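Long-range contact in lipoprotein (PDB 3U6G), which is of unknown function but folds as an immunoglobulin-like beta domain and, by family, resembles calcium-binding PLAT/LH2 and C2-like lipoproteins: residues A[34-43]-A[62-72]. Residues are numbered along the deposited sequence; the frame is centred on the assembly and turned at random. Where two conformers were deposited one is given.
Sequences KGGPAKLYND and SCCTNGNAFFM
Just two backbone hydrogen bonds, both between Tyr41 and Cys64, join residues 34-43 to 62-72. The two residues are an antiparallel hydrogen-bonded pair in the sheet of an immunoglobulin-like fold, where strand 36-41 meets strand 60-65. Tyr41 N gives a bent bond to Cys64 O (2.8 Å, 138° at the hydrogen), and Cys64 N returns a straighter one to Tyr41 O. CA-H...O contacts add to them, Cys63 CA lying 3.3 Å from Tyr41 O. With CG anti to its own carbonyl carbon (chi1 -58°), Tyr41 runs its ring beside the opposite strand: Cys64 O lies in the ring plane at the edge, 3.5 Å from CD1, and CE1 reaches Asn66 CB. A long aromatic with a polar end suits this partly exposed face, because its OH shares a water with Asn66 ND2. The other arm of the Asn66 amide, OD1, accepts from Asn68 N (2.8 Å) in an Asx turn at the start of the type I turn from Asn66 to Ala69.

On the face of Leu40 and Thr65, mostly apolar groups meet. Leu40 sets CB 3.9 Å from Cys63 SG and CD2 3.8 Å from the methyl CE of Met72, present as selenomethionine, whose extended chain reaches in from strand 71-80; Ile29 and Ile48 also touch this cluster. Compact Ala38 fits beside the methyl CG2 of Thr65, while Thr65 OG1 turns to Asn66 O and is also bonded to His10 N on strand 10-18.

Waters close both ends. One joins Asp43 N to Ser62 O, beside a close approach of Ser62 OG to Asp43 CB. At the far end, another accepts from Lys34 N and donates to Asn68 O, while Lys34 N lies near the plane of the Phe70 ring, at its edge, in van der Waals approach 3.6 Å from CE2.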
loop_
_atom_site.group_PDB
_atom_site.type_symbol
_atom_site.label_atom_id
_atom_site.label_comp_id
_atom_site.label_asym_id
_atom_site.label_seq_id
_atom_site.Cartn_x
_atom_site.Cartn_y
_atom_site.Cartn_z
ATOM N N LYS A 34 -11.520 2.005 -12.611
ATOM C CA LYS A 34 -11.103 1.865 -14.003
ATOM C C LYS A 34 -10.421 3.126 -14.564
ATOM O O LYS A 34 -9.772 3.060 -15.610
ATOM C CB LYS A 34 -12.287 1.449 -14.890
ATOM C CG LYS A 34 -12.702 -0.024 -14.772
ATOM C CD LYS A 34 -11.733 -0.960 -15.505
ATOM C CE LYS A 34 -12.321 -2.337 -15.760
ATOM N NZ LYS A 34 -13.073 -2.884 -14.602
ATOM N N GLY A 35 -10.555 4.256 -13.866
ATOM C CA GLY A 35 -9.950 5.510 -14.284
ATOM C C GLY A 35 -8.757 6.026 -13.504
ATOM O O GLY A 35 -8.170 7.027 -13.885
ATOM N N GLY A 36 -8.412 5.385 -12.400
ATOM C CA GLY A 36 -7.343 5.871 -11.559
ATOM C C GLY A 36 -7.416 5.416 -10.115
ATOM O O GLY A 36 -8.245 4.564 -9.756
ATOM N N PRO A 37 -6.556 6.000 -9.278
ATOM C CA PRO A 37 -6.634 5.712 -7.856
ATOM C C PRO A 37 -8.029 6.000 -7.313
ATOM O O PRO A 37 -8.687 6.957 -7.731
ATOM C CB PRO A 37 -5.567 6.622 -7.242
ATOM C CG PRO A 37 -4.563 6.843 -8.349
ATOM C CD PRO A 37 -5.391 6.849 -9.615
ATOM N N ALA A 38 -8.486 5.129 -6.433
ATOM C CA ALA A 38 -9.830 5.233 -5.873
ATOM C C ALA A 38 -9.967 6.406 -4.915
ATOM O O ALA A 38 -9.066 6.702 -4.132
ATOM C CB ALA A 38 -10.190 3.945 -5.138
ATOM N N LYS A 39 -11.115 7.065 -4.976
ATOM C CA LYS A 39 -11.445 8.063 -3.967
ATOM C C LYS A 39 -11.726 7.342 -2.651
ATOM O O LYS A 39 -12.326 6.246 -2.623
ATOM C CB LYS A 39 -12.624 8.929 -4.407
ATOM C CG LYS A 39 -12.229 9.965 -5.455
ATOM C CD LYS A 39 -13.431 10.632 -6.059
ATOM C CE LYS A 39 -13.020 11.714 -7.042
ATOM N NZ LYS A 39 -12.227 12.823 -6.399
ATOM N N LEU A 40 -11.265 7.953 -1.559
ATOM C CA LEU A 40 -11.330 7.353 -0.239
ATOM C C LEU A 40 -12.119 8.253 0.722
ATOM O O LEU A 40 -12.044 9.472 0.637
ATOM C CB LEU A 40 -9.909 7.155 0.321
ATOM C CG LEU A 40 -8.949 6.333 -0.545
ATOM C CD1 LEU A 40 -7.523 6.397 0.032
ATOM C CD2 LEU A 40 -9.411 4.899 -0.738
ATOM N N TYR A 41 -12.787 7.617 1.676
ATOM C CA TYR A 41 -13.692 8.260 2.611
ATOM C C TYR A 41 -13.440 7.672 3.997
ATOM O O TYR A 41 -13.148 6.486 4.123
ATOM C CB TYR A 41 -15.150 8.017 2.198
ATOM C CG TYR A 41 -15.456 8.516 0.800
ATOM C CD1 TYR A 41 -15.168 7.741 -0.301
ATOM C CD2 TYR A 41 -16.014 9.764 0.580
ATOM C CE1 TYR A 41 -15.425 8.180 -1.585
ATOM C CE2 TYR A 41 -16.275 10.227 -0.710
ATOM C CZ TYR A 41 -15.973 9.417 -1.787
ATOM O OH TYR A 41 -16.210 9.825 -3.062
ATOM N N ASN A 42 -13.574 8.505 5.026
ATOM C CA ASN A 42 -13.394 8.066 6.409
ATOM C C ASN A 42 -14.658 7.442 7.010
ATOM O O ASN A 42 -15.644 7.232 6.313
ATOM C CB ASN A 42 -12.841 9.227 7.260
ATOM C CG ASN A 42 -13.856 10.325 7.524
ATOM O OD1 ASN A 42 -15.056 10.167 7.298
ATOM N ND2 ASN A 42 -13.367 11.455 8.036
ATOM N N ASP A 43 -14.619 7.135 8.307
ATOM C CA ASP A 43 -15.729 6.442 8.967
ATOM C C ASP A 43 -17.042 7.237 9.007
ATOM O O ASP A 43 -18.116 6.646 9.182
ATOM C CB ASP A 43 -15.333 5.990 10.389
ATOM C CG ASP A 43 -15.005 7.162 11.318
ATOM O OD1 ASP A 43 -14.152 8.001 10.950
ATOM O OD2 ASP A 43 -15.581 7.226 12.425
ATOM N N SER A 62 -11.746 3.161 10.022
ATOM C CA SER A 62 -12.159 2.559 8.782
ATOM C C SER A 62 -12.016 3.537 7.635
ATOM O O SER A 62 -12.027 4.764 7.824
ATOM C CB SER A 62 -13.591 2.045 8.877
ATOM O OG SER A 62 -14.448 3.083 9.261
ATOM N N CYS A 63 -11.928 2.965 6.445
ATOM C CA CYS A 63 -11.749 3.708 5.216
ATOM C C CYS A 63 -12.507 2.954 4.124
ATOM O O CYS A 63 -12.432 1.738 4.059
ATOM C CB CYS A 63 -10.232 3.805 4.878
ATOM S SG CYS A 63 -9.883 4.816 3.412
ATOM N N CYS A 64 -13.253 3.653 3.272
ATOM C CA CYS A 64 -13.941 3.002 2.171
ATOM C C CYS A 64 -13.833 3.810 0.906
ATOM O O CYS A 64 -13.401 4.972 0.925
ATOM C CB CYS A 64 -15.422 2.750 2.506
ATOM S SG CYS A 64 -16.415 4.254 2.630
ATOM N N THR A 65 -14.231 3.171 -0.184
ATOM C CA THR A 65 -14.204 3.771 -1.500
ATOM C C THR A 65 -15.618 4.200 -1.904
ATOM O O THR A 65 -16.582 3.973 -1.170
ATOM C CB THR A 65 -13.679 2.759 -2.545
ATOM O OG1 THR A 65 -14.623 1.690 -2.691
ATOM C CG2 THR A 65 -12.298 2.205 -2.158
ATOM N N ASN A 66 -15.730 4.823 -3.073
ATOM C CA ASN A 66 -17.005 4.918 -3.743
ATOM C C ASN A 66 -17.327 3.574 -4.390
ATOM O O ASN A 66 -16.544 2.613 -4.300
ATOM C CB ASN A 66 -17.057 6.095 -4.736
ATOM C CG ASN A 66 -16.213 5.882 -5.999
ATOM O OD1 ASN A 66 -15.910 4.750 -6.385
ATOM N ND2 ASN A 66 -15.850 6.997 -6.663
ATOM N N GLY A 67 -18.481 3.497 -5.044
ATOM C CA GLY A 67 -18.948 2.230 -5.585
ATOM C C GLY A 67 -18.333 1.796 -6.894
ATOM O O GLY A 67 -18.788 0.809 -7.494
ATOM N N ASN A 68 -17.324 2.536 -7.360
ATOM C CA ASN A 68 -16.662 2.218 -8.622
ATOM C C ASN A 68 -15.366 1.441 -8.447
ATOM O O ASN A 68 -14.789 0.991 -9.429
ATOM C CB ASN A 68 -16.354 3.494 -9.403
ATOM C CG ASN A 68 -17.588 4.309 -9.704
ATOM O OD1 ASN A 68 -18.670 3.757 -9.946
ATOM N ND2 ASN A 68 -17.446 5.637 -9.655
ATOM N N ALA A 69 -14.904 1.290 -7.215
ATOM C CA ALA A 69 -13.621 0.647 -6.980
ATOM C C ALA A 69 -13.697 -0.838 -7.249
ATOM O O ALA A 69 -14.752 -1.452 -7.056
ATOM C CB ALA A 69 -13.146 0.909 -5.558
ATOM N N PHE A 70 -12.582 -1.416 -7.716
ATOM C CA PHE A 70 -12.509 -2.870 -7.889
ATOM C C PHE A 70 -11.424 -3.500 -7.037
ATOM O O PHE A 70 -11.271 -4.709 -7.051
ATOM C CB PHE A 70 -12.377 -3.281 -9.361
ATOM C CG PHE A 70 -11.169 -2.720 -10.052
ATOM C CD1 PHE A 70 -9.906 -3.205 -9.750
ATOM C CD2 PHE A 70 -11.282 -1.706 -10.991
ATOM C CE1 PHE A 70 -8.778 -2.711 -10.384
ATOM C CE2 PHE A 70 -10.151 -1.220 -11.631
ATOM C CZ PHE A 70 -8.903 -1.697 -11.299
ATOM N N PHE A 71 -10.715 -2.690 -6.251
ATOM C CA PHE A 71 -9.592 -3.129 -5.455
ATOM C C PHE A 71 -9.276 -2.091 -4.395
ATOM O O PHE A 71 -9.363 -0.897 -4.655
ATOM C CB PHE A 71 -8.382 -3.287 -6.362
ATOM C CG PHE A 71 -7.136 -3.786 -5.679
ATOM C CD1 PHE A 71 -7.083 -5.054 -5.121
ATOM C CD2 PHE A 71 -5.995 -3.001 -5.653
ATOM C CE1 PHE A 71 -5.925 -5.528 -4.507
ATOM C CE2 PHE A 71 -4.814 -3.468 -5.045
ATOM C CZ PHE A 71 -4.785 -4.744 -4.481
HETATM N N MSE A 72 -8.893 -2.564 -3.206
HETATM C CA MSE A 72 -8.449 -1.718 -2.115
HETATM C C MSE A 72 -7.414 -2.507 -1.321
HETATM O O MSE A 72 -7.532 -3.717 -1.182
HETATM C CB MSE A 72 -9.623 -1.276 -1.219
HETATM C CG MSE A 72 -9.393 -0.009 -0.241
HETATM SE SE MSE A 72 -10.842 0.130 0.867
HETATM C CE MSE A 72 -10.508 1.947 1.398
HETATM O O HOH W 1 -14.327 1.160 -12.087
HETATM O O HOH W 2 -16.761 9.597 -5.841
HETATM O O HOH W 3 -12.022 6.830 9.806
#